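Local coordinates for beta-N-acetylhexosaminidase (Thermotoga neapolitana, PDB 5BZA), which probably hydrolyses terminal non-reducing N-acetyl-D-hexosamine residues from N-acetyl-beta-D-hexosaminides, as a member of glycosyl hydrolase family 3, at residues 222-225 and 226-229; 296-299 and 300-303. All coordinates share one frame; numbering follows the deposited sequence.

Contact 1: 222-225 and 226-229; sequences TLSK and KLIT
Ser-224 and Leu-227 meet where the chain turns into helix 225-235. With chi1 at 165°, OG points away from the serine's own N and stands beside its carbonyl carbon, over the first helical turn, where it accepts the amide of Leu-227; Ser-224 OG and Leu-227 N are 3.0 Å apart, and the N-H points almost straight at the oxygen (166°). The same hydroxyl is hydrogen-bonded to Asp-217, so two partners fix its rotation, and the carboxylate probably adds negative charge beside the positive end of the helix dipole. Serine suits the place because its short arm reaches forward to an amide of the first turn that no earlier carbonyl of the helix can serve. Leu-227 drapes over that arm, its CB 3.4 Å from Ser-224 OG, and its side chain also touches Tyr-213 and Ala-221.

One residue further, Ile-228 N donates to Ser-224 O at 2.9 Å, the first full helical bond. The isoleucine sends its longer branch back toward the loop, where CD1 comes within 3.4 Å of Thr-222 O, and the side chain also packs on Ala-268. Thr-222 itself turns its hydroxyl to His-210 and Thr-208.

On the outer side Lys-225 and Thr-229 leave the helix abreast and in a common direction, with Lys-225 CG 3.8 Å from Thr-229 OG1. That hydroxyl is bound to Ala-268 O, so the threonine pins the helix to the end of helix 258-268, whereas the lysine's aliphatic part lies alongside and its exposed amine suits the surface. Lys-226 extends away and forms a salt bridge with Glu-230, one turn on.

Taken together, this is a serine N-cap opening the helix that follows strand 205-208 in the TIM-barrel-type N-terminal domain of a family 3 glycoside hydrolase.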
ATOM      1  N   THR B 222      -3.985  15.803  30.145  1.00  9.94           N
ATOM      2  CA  THR B 222      -2.569  15.834  29.761  1.00 12.15           C
ATOM      3  C   THR B 222      -1.691  16.468  30.824  1.00 12.39           C
ATOM      4  O   THR B 222      -0.566  16.055  31.062  1.00 13.36           O
ATOM      5  CB  THR B 222      -2.394  16.563  28.413  1.00 14.17           C
ATOM      6  OG1 THR B 222      -3.193  15.894  27.419  1.00 10.80           O
ATOM      7  CG2 THR B 222      -0.909  16.594  27.964  1.00  9.94           C
ATOM      8  N   LEU B 223      -2.228  17.475  31.477  1.00 13.24           N
ATOM      9  CA  LEU B 223      -1.495  18.239  32.489  1.00 17.23           C
ATOM     10  C   LEU B 223      -1.948  17.966  33.921  1.00 16.17           C
ATOM     11  O   LEU B 223      -1.625  18.729  34.819  1.00 14.28           O
ATOM     12  CB  LEU B 223      -1.633  19.742  32.210  1.00 17.61           C
ATOM     13  CG  LEU B 223      -1.262  20.092  30.770  1.00 17.21           C
ATOM     14  CD1 LEU B 223      -1.399  21.591  30.559  1.00 17.48           C
ATOM     15  CD2 LEU B 223       0.129  19.587  30.445  1.00 19.63           C
ATOM     16  N   SER B 224      -2.710  16.891  34.117  1.00 14.91           N
ATOM     17  CA  SER B 224      -3.334  16.627  35.408  1.00 14.34           C
ATOM     18  C   SER B 224      -2.634  15.527  36.197  1.00 14.21           C
ATOM     19  O   SER B 224      -2.739  14.342  35.854  1.00 12.86           O
ATOM     20  CB  SER B 224      -4.805  16.258  35.212  1.00 12.60           C
ATOM     21  OG  SER B 224      -5.333  15.667  36.393  1.00 13.74           O
ATOM     22  N   LYS B 225      -1.954  15.924  37.270  1.00 14.30           N
ATOM     23  CA  LYS B 225      -1.278  14.981  38.161  1.00 16.35           C
ATOM     24  C   LYS B 225      -2.275  14.024  38.815  1.00 16.96           C
ATOM     25  O   LYS B 225      -1.972  12.864  39.104  1.00 15.93           O
ATOM     26  CB  LYS B 225      -0.511  15.726  39.257  1.00 17.66           C
ATOM     27  CG  LYS B 225       0.240  14.791  40.201  1.00 18.68           C
ATOM     28  CD  LYS B 225       1.063  15.557  41.233  1.00 26.40           C
ATOM     29  CE  LYS B 225       2.070  16.530  40.604  1.00 24.88           C
ATOM     30  NZ  LYS B 225       3.032  17.056  41.642  1.00 26.14           N
ATOM     31  N   LYS B 226      -3.493  14.489  39.010  1.00 18.06           N
ATOM     32  CA  LYS B 226      -4.444  13.594  39.611  1.00 21.83           C
ATOM     33  C   LYS B 226      -4.773  12.485  38.625  1.00 18.28           C
ATOM     34  O   LYS B 226      -4.643  11.309  38.952  1.00 17.89           O
ATOM     35  CB  LYS B 226      -5.688  14.354  40.041  1.00 17.46           C
ATOM     36  CG  LYS B 226      -6.759  13.488  40.694  1.00 18.78           C
ATOM     37  CD  LYS B 226      -7.887  14.370  41.242  1.00 23.76           C
ATOM     38  CE  LYS B 226      -8.924  13.557  42.018  1.00 25.00           C
ATOM     39  NZ  LYS B 226      -8.269  12.622  43.010  1.00 40.57           N
ATOM     40  N   LEU B 227      -5.087  12.856  37.395  1.00 15.13           N
ATOM     41  CA  LEU B 227      -5.502  11.876  36.396  1.00 16.75           C
ATOM     42  C   LEU B 227      -4.335  10.965  35.972  1.00 13.23           C
ATOM     43  O   LEU B 227      -4.529   9.765  35.810  1.00 11.80           O
ATOM     44  CB  LEU B 227      -6.101  12.603  35.170  1.00 13.92           C
ATOM     45  CG  LEU B 227      -7.547  13.098  35.380  1.00 10.28           C
ATOM     46  CD1 LEU B 227      -8.016  14.060  34.293  1.00 12.93           C
ATOM     47  CD2 LEU B 227      -8.515  11.957  35.538  1.00 13.65           C
ATOM     48  N   ILE B 228      -3.131  11.499  35.803  1.00 15.60           N
ATOM     49  CA  ILE B 228      -2.056  10.627  35.316  1.00 18.29           C
ATOM     50  C   ILE B 228      -1.369   9.866  36.467  1.00 15.98           C
ATOM     51  O   ILE B 228      -1.097   8.678  36.342  1.00 16.23           O
ATOM     52  CB  ILE B 228      -1.015  11.415  34.480  1.00 12.79           C
ATOM     53  CG1 ILE B 228      -1.682  12.093  33.302  1.00 12.50           C
ATOM     54  CG2 ILE B 228       0.126  10.498  33.994  1.00 15.95           C
ATOM     55  CD1 ILE B 228      -0.762  13.088  32.642  1.00 12.85           C
ATOM     56  N   THR B 229      -1.107  10.514  37.610  1.00 21.17           N
ATOM     57  CA  THR B 229      -0.456   9.764  38.703  1.00 19.41           C
ATOM     58  C   THR B 229      -1.468   8.988  39.556  1.00 17.98           C
ATOM     59  O   THR B 229      -1.350   7.767  39.711  1.00 19.69           O
ATOM     60  CB  THR B 229       0.369  10.659  39.666  1.00 20.26           C
ATOM     61  OG1 THR B 229       1.346  11.412  38.941  1.00 19.67           O
ATOM     62  CG2 THR B 229       1.095   9.768  40.695  1.00 19.88           C
TER

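Contact 2: 296-299 and 300-303; sequences SIER and GKVE
Lys-301 reaches back along the start of helix 299-314 to Glu-298, and its side chain can be followed atom by atom. CB lies 3.5 Å from Glu-298 O, the carbonyl that also accepts the lysine's own amide in a bent bond of 3.2 Å between Lys-301 N and Glu-298 O. With CG anti to the carbonyl carbon (chi1 -71°), the chain heads back toward the loop, CG passing 3.8 Å from Glu-298 OE1. CD keeps near that oxygen, and CE comes to 3.3 Å from Glu-298 OE1. The two side chains cross at about a right angle. Lysine's length lets its amine lie near two acids: Glu-267 is the main salt-bridge partner, while the bridge to Glu-298 OE1 is long, and the exact placing of NZ is uncertain.

Glu-298 occupies the N-cap position of the helix, in the TIM-barrel-type N-terminal domain, and its negative charge probably interacts favourably with the positive end of the helix dipole.

Beneath the polar surface Ile-297 and Val-302 also cross, the CG2 methyls of Ile-297 and Val-302 3.7 Å apart. These branched apolar residues suit a buried seam, the isoleucine lying on Leu-288 and Ile-266 and the valine on Ile-292 and Leu-8. On the exposed flank, Glu-303 N donates to Arg-299 O (2.9 Å); Glu-303 is a zinc ligand in a structure of this protein, though metal-free in this chain.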
ATOM      1  N   SER B 296      12.189  23.256  38.770  1.00 30.34           N
ATOM      2  CA  SER B 296      10.725  23.209  38.646  1.00 28.90           C
ATOM      3  C   SER B 296      10.226  21.830  38.177  1.00 30.54           C
ATOM      4  O   SER B 296       9.018  21.576  38.174  1.00 32.63           O
ATOM      5  CB  SER B 296      10.239  24.257  37.647  1.00 29.93           C
ATOM      6  OG  SER B 296      10.922  25.478  37.820  1.00 30.43           O
ATOM      7  N   ILE B 297      11.167  20.960  37.790  1.00 29.00           N
ATOM      8  CA  ILE B 297      10.913  19.578  37.410  1.00 23.38           C
ATOM      9  C   ILE B 297      11.879  18.689  38.172  1.00 26.43           C
ATOM     10  O   ILE B 297      13.096  18.904  38.112  1.00 30.05           O
ATOM     11  CB  ILE B 297      11.074  19.343  35.847  1.00 26.45           C
ATOM     12  CG1 ILE B 297       9.896  19.974  35.082  1.00 25.56           C
ATOM     13  CG2 ILE B 297      11.155  17.839  35.487  1.00 21.43           C
ATOM     14  CD1 ILE B 297       9.910  19.717  33.563  1.00 22.72           C
ATOM     15  N   GLU B 298      11.341  17.723  38.920  1.00 25.28           N
ATOM     16  CA  GLU B 298      12.154  16.760  39.661  1.00 29.68           C
ATOM     17  C   GLU B 298      13.001  15.896  38.710  1.00 28.65           C
ATOM     18  O   GLU B 298      12.475  15.351  37.728  1.00 27.87           O
ATOM     19  CB  GLU B 298      11.282  15.843  40.530  1.00 26.75           C
ATOM     20  CG  GLU B 298      12.103  15.056  41.550  1.00 33.72           C
ATOM     21  CD  GLU B 298      11.346  13.901  42.185  1.00 39.01           C
ATOM     22  OE1 GLU B 298      10.145  13.713  41.880  1.00 34.31           O
ATOM     23  OE2 GLU B 298      11.969  13.159  42.981  1.00 47.48           O
ATOM     24  N   ARG B 299      14.292  15.751  39.008  1.00 30.57           N
ATOM     25  CA  ARG B 299      15.189  14.960  38.168  1.00 28.72           C
ATOM     26  C   ARG B 299      14.741  13.511  38.092  1.00 31.95           C
ATOM     27  O   ARG B 299      14.856  12.875  37.041  1.00 29.88           O
ATOM     28  CB  ARG B 299      16.624  14.979  38.701  1.00 34.95           C
ATOM     29  CG  ARG B 299      17.614  14.240  37.805  1.00 38.35           C
ATOM     30  CD  ARG B 299      18.981  14.103  38.470  1.00 50.96           C
ATOM     31  NE  ARG B 299      19.013  12.885  39.301  1.00 50.95           N
ATOM     32  CZ  ARG B 299      19.990  12.569  40.147  1.00 58.55           C
ATOM     33  NH1 ARG B 299      21.035  13.377  40.302  1.00 63.95           N
ATOM     34  NH2 ARG B 299      19.916  11.442  40.841  1.00 62.80           N
ATOM     35  N   GLY B 300      14.255  12.988  39.223  1.00 36.34           N
ATOM     36  CA  GLY B 300      13.835  11.596  39.307  1.00 32.23           C
ATOM     37  C   GLY B 300      12.823  11.229  38.230  1.00 32.93           C
ATOM     38  O   GLY B 300      12.845  10.119  37.680  1.00 32.82           O
ATOM     39  N   LYS B 301      11.946  12.181  37.916  1.00 27.75           N
ATOM     40  CA  LYS B 301      10.887  11.960  36.945  1.00 23.76           C
ATOM     41  C   LYS B 301      11.446  11.909  35.517  1.00 25.24           C
ATOM     42  O   LYS B 301      11.085  11.016  34.733  1.00 25.95           O
ATOM     43  CB  LYS B 301       9.849  13.055  37.075  1.00 23.92           C
ATOM     44  CG  LYS B 301       9.071  12.903  38.336  1.00 25.48           C
ATOM     45  CD  LYS B 301       8.088  14.026  38.518  1.00 21.55           C
ATOM     46  CE  LYS B 301       7.480  13.946  39.907  1.00 22.66           C
ATOM     47  NZ  LYS B 301       7.152  15.311  40.304  1.00 26.69           N
ATOM     48  N   VAL B 302      12.330  12.849  35.194  1.00 19.45           N
ATOM     49  CA  VAL B 302      12.990  12.862  33.893  1.00 24.04           C
ATOM     50  C   VAL B 302      13.740  11.572  33.696  1.00 22.94           C
ATOM     51  O   VAL B 302      13.651  10.969  32.632  1.00 20.98           O
ATOM     52  CB  VAL B 302      13.963  14.042  33.715  1.00 19.82           C
ATOM     53  CG1 VAL B 302      14.642  13.950  32.369  1.00 23.47           C
ATOM     54  CG2 VAL B 302      13.229  15.346  33.805  1.00 17.66           C
ATOM     55  N   GLU B 303      14.442  11.134  34.741  1.00 26.65           N
ATOM     56  CA  GLU B 303      15.203   9.882  34.716  1.00 26.65           C
ATOM     57  C   GLU B 303      14.338   8.617  34.550  1.00 28.07           C
ATOM     58  O   GLU B 303      14.714   7.687  33.815  1.00 28.42           O
ATOM     59  CB  GLU B 303      16.044   9.770  35.983  1.00 37.51           C
ATOM     60  CG  GLU B 303      16.989   8.574  36.003  1.00 44.15           C
ATOM     61  CD  GLU B 303      17.569   8.317  37.385  1.00 57.58           C
ATOM     62  OE1 GLU B 303      17.324   9.146  38.307  1.00 59.77           O
ATOM     63  OE2 GLU B 303      18.267   7.284  37.541  1.00 62.56           O
TER

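How the contacts relate
Contact 1 comes first along the chain, where the loop after strand 205-208 turns into helix 225-235; contact 2 follows, where the short loop after helix 281-293 leads into helix 299-314. Each is confined to one continuous run of eight residues at a helix start, so they lie in series and neither nests nor crosses. The centres of contact 1 and contact 2 are about 16 Å apart, and the nearest atoms of contact 1 and contact 2 about 5 Å. Helix 258-268 joins them: it meets Leu-223 and Ile-228 of contact 1, and Ile-297 and Lys-301 of contact 2. Both helices lie in the helical layer that a TIM barrel places round its parallel strands.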